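Local coordinates for aminotransferase, class V family protein (Trichomonas vaginalis, PDB 5F8V) that probably transfers the amino group between O-phospho-L-serine and 2-oxoglutarate with pyridoxal 5'-phosphate as cofactor, a step of L-serine biosynthesis, at residues D147-Y152 with L219-K224; Q81-P86 with F109-R114; C227-T230 with R234-V237; T56-T61 with F253-F258. One frame throughout, in Å; residues are numbered along the deposited sequence.

Contact 1 (D147-Y152 with L219-K224); sequences DAAYFY and LERPVK
Arg221 reaches across to the backbone of Ala149 with its extended side chain, and this one reach makes the contact. The tight part is small. Arg221 NH1 donates to Ala149 O at 2.7 Å, and the N-H points nearly straight at the oxygen (161°). The carbonyl oxygen lies at the edge of the guanidinium, 12° out of its plane. Arg221 NH1 also passes 3.7 Å from Ala149 CB, on the methyl that faces the loop 219-224. The chain from CG to NE is extended, which carries the charged end over to where the chain turns a corner at Ala149. On the looser side a water bridges the two segments. It accepts from Arg221 NH2 at 3.1 Å, donates to Ala148 O at 2.9 Å, and makes a weak bond to Ala149 O. Arg221 NH1 has a second acceptor in Phe89 O, at the end of helix 78-89. The guanidinium therefore joins the loop after strand 209-215 to that helix end and to the entry of a central strand of the large-domain sheet. It is met here by neutral acceptors, two backbone carbonyls and a water, and by no carboxylate of either segment.

Contact 2 (Q81-P86 with F109-R114); sequences QFSAIP and FDECKR
Helices 81-86 and 109-114 cross at -53°, with their axes 8.8 Å apart at closest approach and Ser83 beside Glu111. They belong to the alpha/beta large domain of a class-V, PLP-dependent aminotransferase, and pack beside its mixed sheet. The polar half of the contact centres on Glu111. Its CG is anti to the backbone N (chi1 172°) and the chain then bends at chi2, which turns the carboxylate toward Ser83. Ser83 OG donates to Glu111 OE2 at 2.6 Å. It comes to the anti side of that oxygen, 29° out of the carboxylate plane. The other oxygen is taken within the same helix: Arg114 NH1 forms a salt bridge with Glu111 OE1 at 3.0 Å, on the syn side. Glu111 OE2 has a further donor, the backbone N of Ile229 of the second subunit. Arg114 NH2 in turn bonds Cys227 O of that subunit. The buried carboxylate is thus gripped at both oxygens and placed at the dimer interface, and these donors would probably favour its charged form. Glu111 CG also packs against the turn at Phe82, 4.1 Å from Phe82 C. The apolar half lies toward the sheet, where Tyr150 and Tyr98 touch both Pro86 and Cys112. There Cys112 SG packs on Pro86, 3.7 Å from Pro86 CB and 4.0 Å from Pro86 CG.

Contact 3 (C227-T230 with R234-V237); sequences CPIT and RIQV
Gln236 and Ile235 of the helix meet Thr230 and Ile229 of the short 3-10 turn, one pair by a hydrogen bond and the other by apolar packing. The hydrogen bond runs from side chain to backbone. Gln236 NE2 donates to Thr230 O at 2.7 Å, and the N-H is almost straight (168°). It meets the oxygen in the carbonyl plane, on a lone pair. The oxygen lies only 5° out of the amide plane of Gln236, so the amide points its N-H at the oxygen within its own plane. The bend at chi2 (-62°) folds the side chain of Gln236 back toward the turn. Its CG also comes within 3.7 Å of Thr230 O.

The apolar part lies between the isoleucines. The two side chains cross at about a right angle, with Ile229 CG1 and Ile235 CG1 3.8 Å apart. The CG2 methyl of Ile235 sits 3.6 Å from Ile229 O, so this branch packs on the backbone of the turn. Tyr243 touches both isoleucines and Thr230 and adds to the apolar group.

The turn also faces the second subunit. There Pro228 packs on Ser83 of the other chain, and Thr230 packs on Leu80 of that chain. The helix side is held within the chain, where Gln236 touches Leu72 and Val74 of strand 69-75. The arrangement is a local turn-to-helix connection in which a glutamine side chain ties down a 3-10 carbonyl, set at the subunit interface of this PLP-dependent aminotransferase dimer.

Contact 4 (T56-T61 with F253-F258); sequences TERLRT and FANHIF
Phe258 packs against Leu59 and Arg58 where two helices pass, and Asn255 adds a polar bond at one side. The axes of the short segments 56-61 and 253-258 lie 9.7 Å apart and run in roughly the same direction, at 35°. The apolar part is built on the Phe258 ring. Leu59 CD1 sits over one face, 4.2 Å from the ring centroid and 23° off the normal, which makes a CH-pi contact. Leu59 CB lies at the rim, 3.9 Å from Phe258 CE2. The opposite face of the ring rests on its own helix, near Ala254 O. The ring is thus held between the leucine and the preceding turn.

Arg58 joins the two kinds of interaction. Its aliphatic part crosses the base of Phe258 at a slant, with Arg58 CD 3.6 Å from Phe258 CB. The chain bends at chi3, and this turns the guanidinium toward Asn255. Arg58 NE donates to Asn255 OD1 at 3.0 Å. The bond is bent (135°), although the oxygen is at the guanidinium edge and near its plane. Charge is met elsewhere: Arg58 NH2 forms a salt bridge with Glu54 and Arg58 NH1 one with Glu262. Asn255 ND2 donates to Glu51 and Glu54, so both ends of this amide have partners.

Around the contact, Leu183 of a loop touches both Leu59 and Phe258. Helix 46-63 packs on strand 69-75 through Thr56, Leu59 and Arg60, and helix 248-263 lies beside it, with Phe253 and Ile257 packed on helix 18-26.

From the N terminus, helix 46-63 comes first and carries one half of contact 4, which closes only at helix 248-263. That long loop encloses the other three contacts. Inside it they follow in series and none cross. Contact 2 closes first, between helices 78-89 and 103-115. Contact 1 then joins strand 148-154 to the loop after strand 209-215, and contact 3 ties the later part of that loop to helix 233-238. Contacts 1 and 2 touch through the tyrosines of strand 148-154. Contacts 1 and 3 meet where Arg234 probably bonds Arg221 O. Contacts 2 and 3 stay about 6 Å apart at their nearest atoms, yet both reach the second subunit.

Contact 1 (D147-Y152 with L219-K224)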
loop_
_atom_site.group_PDB
_atom_site.type_symbol
_atom_site.label_atom_id
_atom_site.label_comp_id
_atom_site.label_asym_id
_atom_site.label_seq_id
_atom_site.Cartn_x
_atom_site.Cartn_y
_atom_site.Cartn_z
ATOM N N ASP A 147 9.609 32.952 -5.307
ATOM C CA ASP A 147 8.520 32.633 -4.380
ATOM C C ASP A 147 8.330 31.114 -4.309
ATOM O O ASP A 147 7.238 30.605 -4.529
ATOM C CB ASP A 147 7.233 33.344 -4.839
ATOM C CG ASP A 147 6.097 33.221 -3.834
ATOM O OD1 ASP A 147 6.332 33.388 -2.617
ATOM O OD2 ASP A 147 4.962 32.950 -4.268
ATOM N N ALA A 148 9.410 30.400 -3.992
ATOM C CA ALA A 148 9.405 28.933 -3.997
ATOM C C ALA A 148 8.687 28.364 -2.772
ATOM O O ALA A 148 8.977 28.743 -1.645
ATOM C CB ALA A 148 10.823 28.396 -4.084
ATOM N N ALA A 149 7.749 27.451 -3.012
ATOM C CA ALA A 149 6.987 26.802 -1.950
ATOM C C ALA A 149 7.865 25.843 -1.147
ATOM O O ALA A 149 7.640 25.631 0.057
ATOM C CB ALA A 149 5.795 26.050 -2.536
ATOM N N TYR A 150 8.843 25.254 -1.831
ATOM C CA TYR A 150 9.780 24.333 -1.217
ATOM C C TYR A 150 10.977 24.094 -2.136
ATOM O O TYR A 150 10.973 24.509 -3.309
ATOM C CB TYR A 150 9.081 23.001 -0.869
ATOM C CG TYR A 150 8.339 22.317 -2.010
ATOM C CD1 TYR A 150 6.943 22.320 -2.067
ATOM C CD2 TYR A 150 9.030 21.622 -3.008
ATOM C CE1 TYR A 150 6.259 21.681 -3.100
ATOM C CE2 TYR A 150 8.362 20.985 -4.043
ATOM C CZ TYR A 150 6.979 21.009 -4.083
ATOM O OH TYR A 150 6.331 20.374 -5.108
ATOM N N PHE A 151 11.994 23.447 -1.574
ATOM C CA PHE A 151 13.174 22.984 -2.287
ATOM C C PHE A 151 13.171 21.460 -2.155
ATOM O O PHE A 151 13.389 20.931 -1.063
ATOM C CB PHE A 151 14.441 23.577 -1.668
ATOM C CG PHE A 151 15.710 23.184 -2.369
ATOM C CD1 PHE A 151 16.279 24.020 -3.328
ATOM C CD2 PHE A 151 16.351 21.984 -2.063
ATOM C CE1 PHE A 151 17.458 23.665 -3.964
ATOM C CE2 PHE A 151 17.519 21.621 -2.698
ATOM C CZ PHE A 151 18.079 22.464 -3.653
ATOM N N TYR A 152 12.895 20.769 -3.256
ATOM C CA TYR A 152 12.800 19.310 -3.261
ATOM C C TYR A 152 14.121 18.702 -3.696
ATOM O O TYR A 152 14.733 19.177 -4.655
ATOM C CB TYR A 152 11.686 18.847 -4.200
ATOM C CG TYR A 152 11.504 17.345 -4.229
ATOM C CD1 TYR A 152 12.378 16.521 -4.952
ATOM C CD2 TYR A 152 10.461 16.738 -3.528
ATOM C CE1 TYR A 152 12.225 15.149 -4.963
ATOM C CE2 TYR A 152 10.296 15.364 -3.548
ATOM C CZ TYR A 152 11.177 14.583 -4.268
ATOM O OH TYR A 152 11.018 13.234 -4.284
ATOM N N LEU A 219 1.311 22.094 6.764
ATOM C CA LEU A 219 -0.077 21.679 6.561
ATOM C C LEU A 219 -1.121 22.778 6.801
ATOM O O LEU A 219 -2.295 22.588 6.466
ATOM C CB LEU A 219 -0.390 20.463 7.426
ATOM C CG LEU A 219 0.387 19.203 7.043
ATOM C CD1 LEU A 219 0.066 18.093 8.027
ATOM C CD2 LEU A 219 0.066 18.765 5.620
ATOM N N GLU A 220 -0.708 23.921 7.352
ATOM C CA GLU A 220 -1.563 25.115 7.362
ATOM C C GLU A 220 -1.798 25.671 5.938
ATOM O O GLU A 220 -2.744 26.430 5.714
ATOM C CB GLU A 220 -0.987 26.206 8.283
ATOM C CG GLU A 220 -0.942 25.813 9.761
ATOM C CD GLU A 220 -0.339 26.884 10.672
ATOM O OE1 GLU A 220 -0.060 28.012 10.209
ATOM O OE2 GLU A 220 -0.143 26.601 11.872
ATOM N N ARG A 221 -0.955 25.278 4.981
ATOM C CA ARG A 221 -1.106 25.708 3.585
ATOM C C ARG A 221 -2.335 25.050 2.956
ATOM O O ARG A 221 -2.680 23.924 3.319
ATOM C CB ARG A 221 0.143 25.357 2.769
ATOM C CG ARG A 221 1.416 26.008 3.289
ATOM C CD ARG A 221 2.627 25.588 2.491
ATOM N NE ARG A 221 3.818 26.308 2.941
ATOM C CZ ARG A 221 4.956 26.410 2.259
ATOM N NH1 ARG A 221 5.104 25.833 1.065
ATOM N NH2 ARG A 221 5.964 27.097 2.779
ATOM N N PRO A 222 -3.001 25.749 2.016
ATOM C CA PRO A 222 -4.192 25.166 1.397
ATOM C C PRO A 222 -3.811 24.090 0.383
ATOM O O PRO A 222 -2.862 24.280 -0.373
ATOM C CB PRO A 222 -4.838 26.361 0.699
ATOM C CG PRO A 222 -3.694 27.247 0.351
ATOM C CD PRO A 222 -2.699 27.086 1.469
ATOM N N VAL A 223 -4.530 22.970 0.399
ATOM C CA VAL A 223 -4.353 21.890 -0.592
ATOM C C VAL A 223 -4.869 22.307 -1.974
ATOM O O VAL A 223 -5.864 23.030 -2.080
ATOM C CB VAL A 223 -5.053 20.588 -0.124
ATOM C CG1 VAL A 223 -6.578 20.720 -0.139
ATOM C CG2 VAL A 223 -4.607 19.397 -0.966
ATOM N N LYS A 224 -4.188 21.862 -3.032
ATOM C CA LYS A 224 -4.593 22.188 -4.402
ATOM C C LYS A 224 -5.843 21.392 -4.785
ATOM O O LYS A 224 -6.015 20.276 -4.303
ATOM C CB LYS A 224 -3.474 21.874 -5.407
ATOM C CG LYS A 224 -2.292 22.826 -5.367
ATOM C CD LYS A 224 -2.590 24.109 -6.126
ATOM C CE LYS A 224 -1.429 25.072 -6.036
ATOM N NZ LYS A 224 -1.800 26.419 -6.544
HETATM O O HOH W 1 8.149 28.532 1.089
#

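Contact 2 (Q81-P86 with F109-R114)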
loop_
_atom_site.group_PDB
_atom_site.type_symbol
_atom_site.label_atom_id
_atom_site.label_comp_id
_atom_site.label_asym_id
_atom_site.label_seq_id
_atom_site.Cartn_x
_atom_site.Cartn_y
_atom_site.Cartn_z
ATOM N N GLN A 81 3.940 9.531 -3.352
ATOM C CA GLN A 81 4.253 10.752 -2.602
ATOM C C GLN A 81 4.830 11.850 -3.512
ATOM O O GLN A 81 4.607 13.028 -3.245
ATOM C CB GLN A 81 5.182 10.499 -1.402
ATOM C CG GLN A 81 4.847 9.298 -0.513
ATOM C CD GLN A 81 3.364 9.118 -0.244
ATOM O OE1 GLN A 81 2.654 10.079 0.061
ATOM N NE2 GLN A 81 2.889 7.878 -0.346
ATOM N N PHE A 82 5.512 11.484 -4.599
ATOM C CA PHE A 82 5.909 12.491 -5.620
ATOM C C PHE A 82 4.699 13.304 -6.109
ATOM O O PHE A 82 4.812 14.499 -6.361
ATOM C CB PHE A 82 6.565 11.876 -6.872
ATOM C CG PHE A 82 7.820 11.075 -6.629
ATOM C CD1 PHE A 82 8.527 11.109 -5.421
ATOM C CD2 PHE A 82 8.335 10.299 -7.677
ATOM C CE1 PHE A 82 9.680 10.363 -5.256
ATOM C CE2 PHE A 82 9.492 9.562 -7.510
ATOM C CZ PHE A 82 10.164 9.594 -6.299
ATOM N N SER A 83 3.559 12.640 -6.268
ATOM C CA SER A 83 2.320 13.304 -6.659
ATOM C C SER A 83 1.736 14.120 -5.509
ATOM O O SER A 83 1.346 15.275 -5.701
ATOM C CB SER A 83 1.296 12.281 -7.118
ATOM O OG SER A 83 1.837 11.423 -8.100
ATOM N N ALA A 84 1.699 13.529 -4.319
ATOM C CA ALA A 84 1.076 14.160 -3.156
ATOM C C ALA A 84 1.811 15.409 -2.677
ATOM O O ALA A 84 1.177 16.334 -2.179
ATOM C CB ALA A 84 0.915 13.157 -2.017
ATOM N N ILE A 85 3.133 15.453 -2.843
ATOM C CA ILE A 85 3.930 16.588 -2.367
ATOM C C ILE A 85 3.416 17.943 -2.910
ATOM O O ILE A 85 3.077 18.826 -2.112
ATOM C CB ILE A 85 5.458 16.391 -2.630
ATOM C CG1 ILE A 85 6.049 15.275 -1.736
ATOM C CG2 ILE A 85 6.236 17.694 -2.446
ATOM C CD1 ILE A 85 5.956 15.471 -0.232
ATOM N N PRO A 86 3.348 18.115 -4.249
ATOM C CA PRO A 86 2.843 19.396 -4.750
ATOM C C PRO A 86 1.371 19.679 -4.422
ATOM O O PRO A 86 1.046 20.825 -4.113
ATOM C CB PRO A 86 3.080 19.316 -6.269
ATOM C CG PRO A 86 3.268 17.868 -6.567
ATOM C CD PRO A 86 3.893 17.289 -5.339
ATOM N N PHE A 109 10.574 15.561 -10.002
ATOM C CA PHE A 109 10.457 16.768 -10.808
ATOM C C PHE A 109 9.484 16.575 -11.967
ATOM O O PHE A 109 8.603 17.417 -12.173
ATOM C CB PHE A 109 11.842 17.202 -11.302
ATOM C CG PHE A 109 11.825 18.235 -12.400
ATOM C CD1 PHE A 109 12.122 17.879 -13.713
ATOM C CD2 PHE A 109 11.552 19.573 -12.115
ATOM C CE1 PHE A 109 12.135 18.837 -14.727
ATOM C CE2 PHE A 109 11.554 20.535 -13.125
ATOM C CZ PHE A 109 11.848 20.165 -14.434
ATOM N N ASP A 110 9.623 15.466 -12.700
ATOM C CA ASP A 110 8.790 15.212 -13.885
ATOM C C ASP A 110 7.307 15.035 -13.539
ATOM O O ASP A 110 6.439 15.448 -14.315
ATOM C CB ASP A 110 9.278 13.976 -14.654
ATOM C CG ASP A 110 10.627 14.184 -15.345
ATOM O OD1 ASP A 110 11.021 15.333 -15.637
ATOM O OD2 ASP A 110 11.303 13.177 -15.609
ATOM N N GLU A 111 7.012 14.417 -12.396
ATOM C CA GLU A 111 5.621 14.248 -11.973
ATOM C C GLU A 111 4.968 15.593 -11.631
ATOM O O GLU A 111 3.831 15.846 -12.036
ATOM C CB GLU A 111 5.511 13.229 -10.824
ATOM C CG GLU A 111 4.141 13.084 -10.157
ATOM C CD GLU A 111 3.029 12.575 -11.067
ATOM O OE1 GLU A 111 3.219 12.408 -12.290
ATOM O OE2 GLU A 111 1.925 12.336 -10.545
ATOM N N CYS A 112 5.688 16.451 -10.914
ATOM C CA CYS A 112 5.203 17.810 -10.632
ATOM C C CYS A 112 4.998 18.623 -11.934
ATOM O O CYS A 112 3.978 19.292 -12.097
ATOM C CB CYS A 112 6.148 18.543 -9.687
ATOM S SG CYS A 112 5.460 20.089 -9.030
ATOM N N LYS A 113 5.950 18.523 -12.862
ATOM C CA LYS A 113 5.835 19.189 -14.170
ATOM C C LYS A 113 4.627 18.644 -14.936
ATOM O O LYS A 113 3.820 19.418 -15.462
ATOM C CB LYS A 113 7.124 19.037 -14.991
ATOM C CG LYS A 113 7.373 20.160 -15.990
ATOM C CD LYS A 113 8.847 20.243 -16.387
ATOM C CE LYS A 113 9.239 21.617 -16.912
ATOM N NZ LYS A 113 9.204 22.701 -15.881
ATOM N N ARG A 114 4.485 17.321 -14.946
ATOM C CA ARG A 114 3.358 16.660 -15.605
ATOM C C ARG A 114 2.000 17.115 -15.061
ATOM O O ARG A 114 1.109 17.457 -15.840
ATOM C CB ARG A 114 3.485 15.139 -15.469
ATOM C CG ARG A 114 2.432 14.351 -16.227
ATOM C CD ARG A 114 2.348 12.902 -15.761
ATOM N NE ARG A 114 0.951 12.445 -15.767
ATOM C CZ ARG A 114 0.123 12.404 -14.714
ATOM N NH1 ARG A 114 0.505 12.765 -13.485
ATOM N NH2 ARG A 114 -1.120 11.974 -14.900
#

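Contact 3 (C227-T230 with R234-V237)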
loop_
_atom_site.group_PDB
_atom_site.type_symbol
_atom_site.label_atom_id
_atom_site.label_comp_id
_atom_site.label_asym_id
_atom_site.label_seq_id
_atom_site.Cartn_x
_atom_site.Cartn_y
_atom_site.Cartn_z
ATOM N N CYS A 227 -7.095 16.963 -5.248
ATOM C CA CYS A 227 -6.300 16.056 -4.431
ATOM C C CYS A 227 -7.203 14.906 -4.001
ATOM O O CYS A 227 -8.278 15.168 -3.463
ATOM C CB CYS A 227 -5.747 16.766 -3.201
ATOM S SG CYS A 227 -4.556 15.775 -2.282
ATOM N N PRO A 228 -6.801 13.640 -4.263
ATOM C CA PRO A 228 -7.536 12.528 -3.680
ATOM C C PRO A 228 -7.542 12.653 -2.169
ATOM O O PRO A 228 -6.506 12.969 -1.590
ATOM C CB PRO A 228 -6.731 11.315 -4.133
ATOM C CG PRO A 228 -6.196 11.742 -5.450
ATOM C CD PRO A 228 -5.742 13.142 -5.158
ATOM N N ILE A 229 -8.699 12.451 -1.546
ATOM C CA ILE A 229 -8.842 12.751 -0.120
ATOM C C ILE A 229 -7.846 11.998 0.779
ATOM O O ILE A 229 -7.341 12.595 1.724
ATOM C CB ILE A 229 -10.285 12.565 0.400
ATOM C CG1 ILE A 229 -10.440 13.241 1.782
ATOM C CG2 ILE A 229 -10.667 11.092 0.455
ATOM C CD1 ILE A 229 -11.873 13.332 2.269
ATOM N N THR A 230 -7.538 10.726 0.479
ATOM C CA THR A 230 -6.538 9.965 1.285
ATOM C C THR A 230 -5.105 10.485 1.123
ATOM O O THR A 230 -4.247 10.194 1.961
ATOM C CB THR A 230 -6.537 8.441 0.985
ATOM O OG1 THR A 230 -6.377 8.214 -0.422
ATOM C CG2 THR A 230 -7.825 7.791 1.468
ATOM N N ARG A 234 -3.355 16.449 5.733
ATOM C CA ARG A 234 -4.208 16.960 6.823
ATOM C C ARG A 234 -5.248 15.931 7.238
ATOM O O ARG A 234 -5.447 15.696 8.428
ATOM C CB ARG A 234 -4.949 18.235 6.394
ATOM C CG ARG A 234 -4.045 19.430 6.174
ATOM C CD ARG A 234 -4.569 20.373 5.100
ATOM N NE ARG A 234 -3.458 21.129 4.532
ATOM C CZ ARG A 234 -2.577 20.657 3.650
ATOM N NH1 ARG A 234 -2.670 19.411 3.174
ATOM N NH2 ARG A 234 -1.598 21.446 3.221
ATOM N N ILE A 235 -5.902 15.319 6.248
ATOM C CA ILE A 235 -6.896 14.262 6.500
ATOM C C ILE A 235 -6.246 13.075 7.232
ATOM O O ILE A 235 -6.846 12.531 8.154
ATOM C CB ILE A 235 -7.650 13.836 5.196
ATOM C CG1 ILE A 235 -8.862 14.743 4.943
ATOM C CG2 ILE A 235 -8.181 12.404 5.266
ATOM C CD1 ILE A 235 -8.547 16.214 4.831
ATOM N N GLN A 236 -5.031 12.686 6.828
ATOM C CA GLN A 236 -4.287 11.614 7.515
ATOM C C GLN A 236 -4.000 11.965 8.979
ATOM O O GLN A 236 -4.280 11.171 9.874
ATOM C CB GLN A 236 -2.957 11.299 6.802
ATOM C CG GLN A 236 -3.090 10.648 5.430
ATOM C CD GLN A 236 -3.767 9.291 5.460
ATOM O OE1 GLN A 236 -3.776 8.599 6.482
ATOM N NE2 GLN A 236 -4.353 8.906 4.334
ATOM N N VAL A 237 -3.462 13.162 9.204
ATOM C CA VAL A 237 -3.134 13.648 10.558
ATOM C C VAL A 237 -4.397 13.686 11.436
ATOM O O VAL A 237 -4.412 13.138 12.538
ATOM C CB VAL A 237 -2.467 15.048 10.503
ATOM C CG1 VAL A 237 -2.343 15.673 11.892
ATOM C CG2 VAL A 237 -1.096 14.968 9.828
#

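Contact 4 (T56-T61 with F253-F258)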
loop_
_atom_site.group_PDB
_atom_site.type_symbol
_atom_site.label_atom_id
_atom_site.label_comp_id
_atom_site.label_asym_id
_atom_site.label_seq_id
_atom_site.Cartn_x
_atom_site.Cartn_y
_atom_site.Cartn_z
ATOM N N THR A 56 4.661 4.520 15.947
ATOM C CA THR A 56 4.848 5.949 15.702
ATOM C C THR A 56 5.822 6.569 16.711
ATOM O O THR A 56 6.769 7.287 16.337
ATOM C CB THR A 56 3.492 6.698 15.742
ATOM O OG1 THR A 56 2.568 6.078 14.828
ATOM C CG2 THR A 56 3.664 8.165 15.370
ATOM N N GLU A 57 5.569 6.288 17.985
ATOM C CA GLU A 57 6.418 6.745 19.087
ATOM C C GLU A 57 7.847 6.220 18.952
ATOM O O GLU A 57 8.805 6.963 19.148
ATOM C CB GLU A 57 5.819 6.316 20.447
ATOM C CG GLU A 57 4.641 7.174 20.908
ATOM C CD GLU A 57 3.797 6.530 22.006
ATOM O OE1 GLU A 57 4.220 5.522 22.618
ATOM O OE2 GLU A 57 2.686 7.028 22.261
ATOM N N ARG A 58 7.989 4.945 18.609
ATOM C CA ARG A 58 9.316 4.333 18.500
ATOM C C ARG A 58 10.134 5.026 17.397
ATOM O O ARG A 58 11.314 5.322 17.582
ATOM C CB ARG A 58 9.217 2.826 18.253
ATOM C CG ARG A 58 10.523 2.088 18.478
ATOM C CD ARG A 58 10.384 0.581 18.354
ATOM N NE ARG A 58 9.357 -0.017 19.212
ATOM C CZ ARG A 58 9.488 -0.359 20.498
ATOM N NH1 ARG A 58 10.623 -0.182 21.174
ATOM N NH2 ARG A 58 8.453 -0.923 21.122
ATOM N N LEU A 59 9.493 5.303 16.270
ATOM C CA LEU A 59 10.144 6.025 15.189
ATOM C C LEU A 59 10.521 7.430 15.639
ATOM O O LEU A 59 11.593 7.922 15.281
ATOM C CB LEU A 59 9.242 6.092 13.961
ATOM C CG LEU A 59 9.803 6.781 12.714
ATOM C CD1 LEU A 59 11.071 6.088 12.227
ATOM C CD2 LEU A 59 8.748 6.804 11.614
ATOM N N ARG A 60 9.636 8.072 16.405
ATOM C CA ARG A 60 9.938 9.391 16.955
ATOM C C ARG A 60 11.170 9.348 17.848
ATOM O O ARG A 60 12.013 10.235 17.758
ATOM C CB ARG A 60 8.732 9.999 17.708
ATOM C CG ARG A 60 9.005 11.393 18.259
ATOM C CD ARG A 60 7.806 12.015 18.963
ATOM N NE ARG A 60 6.636 12.162 18.107
ATOM C CZ ARG A 60 6.492 13.060 17.134
ATOM N NH1 ARG A 60 7.449 13.936 16.835
ATOM N NH2 ARG A 60 5.362 13.089 16.440
ATOM N N THR A 61 11.274 8.313 18.687
ATOM C CA THR A 61 12.418 8.142 19.586
ATOM C C THR A 61 13.704 7.914 18.789
ATOM O O THR A 61 14.680 8.626 18.992
ATOM C CB THR A 61 12.195 6.984 20.589
ATOM O OG1 THR A 61 11.171 7.352 21.519
ATOM C CG2 THR A 61 13.458 6.662 21.369
ATOM N N PHE A 253 5.493 -4.754 10.882
ATOM C CA PHE A 253 6.808 -5.248 10.495
ATOM C C PHE A 253 7.869 -4.149 10.546
ATOM O O PHE A 253 8.994 -4.391 10.972
ATOM C CB PHE A 253 6.788 -5.929 9.126
ATOM C CG PHE A 253 7.960 -6.840 8.911
ATOM C CD1 PHE A 253 9.059 -6.428 8.164
ATOM C CD2 PHE A 253 7.990 -8.091 9.506
ATOM C CE1 PHE A 253 10.145 -7.271 7.983
ATOM C CE2 PHE A 253 9.079 -8.931 9.340
ATOM C CZ PHE A 253 10.156 -8.519 8.578
ATOM N N ALA A 254 7.500 -2.944 10.136
ATOM C CA ALA A 254 8.355 -1.783 10.314
ATOM C C ALA A 254 8.769 -1.616 11.771
ATOM O O ALA A 254 9.945 -1.403 12.062
ATOM C CB ALA A 254 7.652 -0.528 9.819
ATOM N N ASN A 255 7.798 -1.753 12.675
ATOM C CA ASN A 255 8.033 -1.635 14.115
ATOM C C ASN A 255 9.029 -2.669 14.635
ATOM O O ASN A 255 9.861 -2.360 15.493
ATOM C CB ASN A 255 6.707 -1.724 14.889
ATOM C CG ASN A 255 6.834 -1.299 16.346
ATOM O OD1 ASN A 255 7.724 -0.537 16.719
ATOM N ND2 ASN A 255 5.918 -1.778 17.173
ATOM N N HIS A 256 8.951 -3.887 14.110
ATOM C CA HIS A 256 9.927 -4.921 14.451
ATOM C C HIS A 256 11.348 -4.496 14.075
ATOM O O HIS A 256 12.274 -4.678 14.860
ATOM C CB HIS A 256 9.574 -6.269 13.811
ATOM C CG HIS A 256 8.729 -7.143 14.679
ATOM N ND1 HIS A 256 9.149 -7.586 15.914
ATOM C CD2 HIS A 256 7.503 -7.685 14.481
ATOM C CE1 HIS A 256 8.209 -8.347 16.449
ATOM N NE2 HIS A 256 7.202 -8.427 15.598
ATOM N N ILE A 257 11.503 -3.916 12.889
ATOM C CA ILE A 257 12.782 -3.372 12.451
ATOM C C ILE A 257 13.213 -2.177 13.313
ATOM O O ILE A 257 14.385 -2.081 13.652
ATOM C CB ILE A 257 12.794 -2.994 10.945
ATOM C CG1 ILE A 257 12.629 -4.252 10.083
ATOM C CG2 ILE A 257 14.110 -2.297 10.576
ATOM C CD1 ILE A 257 12.253 -3.973 8.644
ATOM N N PHE A 258 12.291 -1.294 13.688
ATOM C CA PHE A 258 12.642 -0.168 14.576
ATOM C C PHE A 258 13.258 -0.680 15.891
ATOM O O PHE A 258 14.299 -0.191 16.335
ATOM C CB PHE A 258 11.435 0.738 14.877
ATOM C CG PHE A 258 10.801 1.385 13.659
ATOM C CD1 PHE A 258 11.486 1.546 12.447
ATOM C CD2 PHE A 258 9.501 1.864 13.741
ATOM C CE1 PHE A 258 10.863 2.142 11.352
ATOM C CE2 PHE A 258 8.883 2.461 12.652
ATOM C CZ PHE A 258 9.562 2.595 11.455
#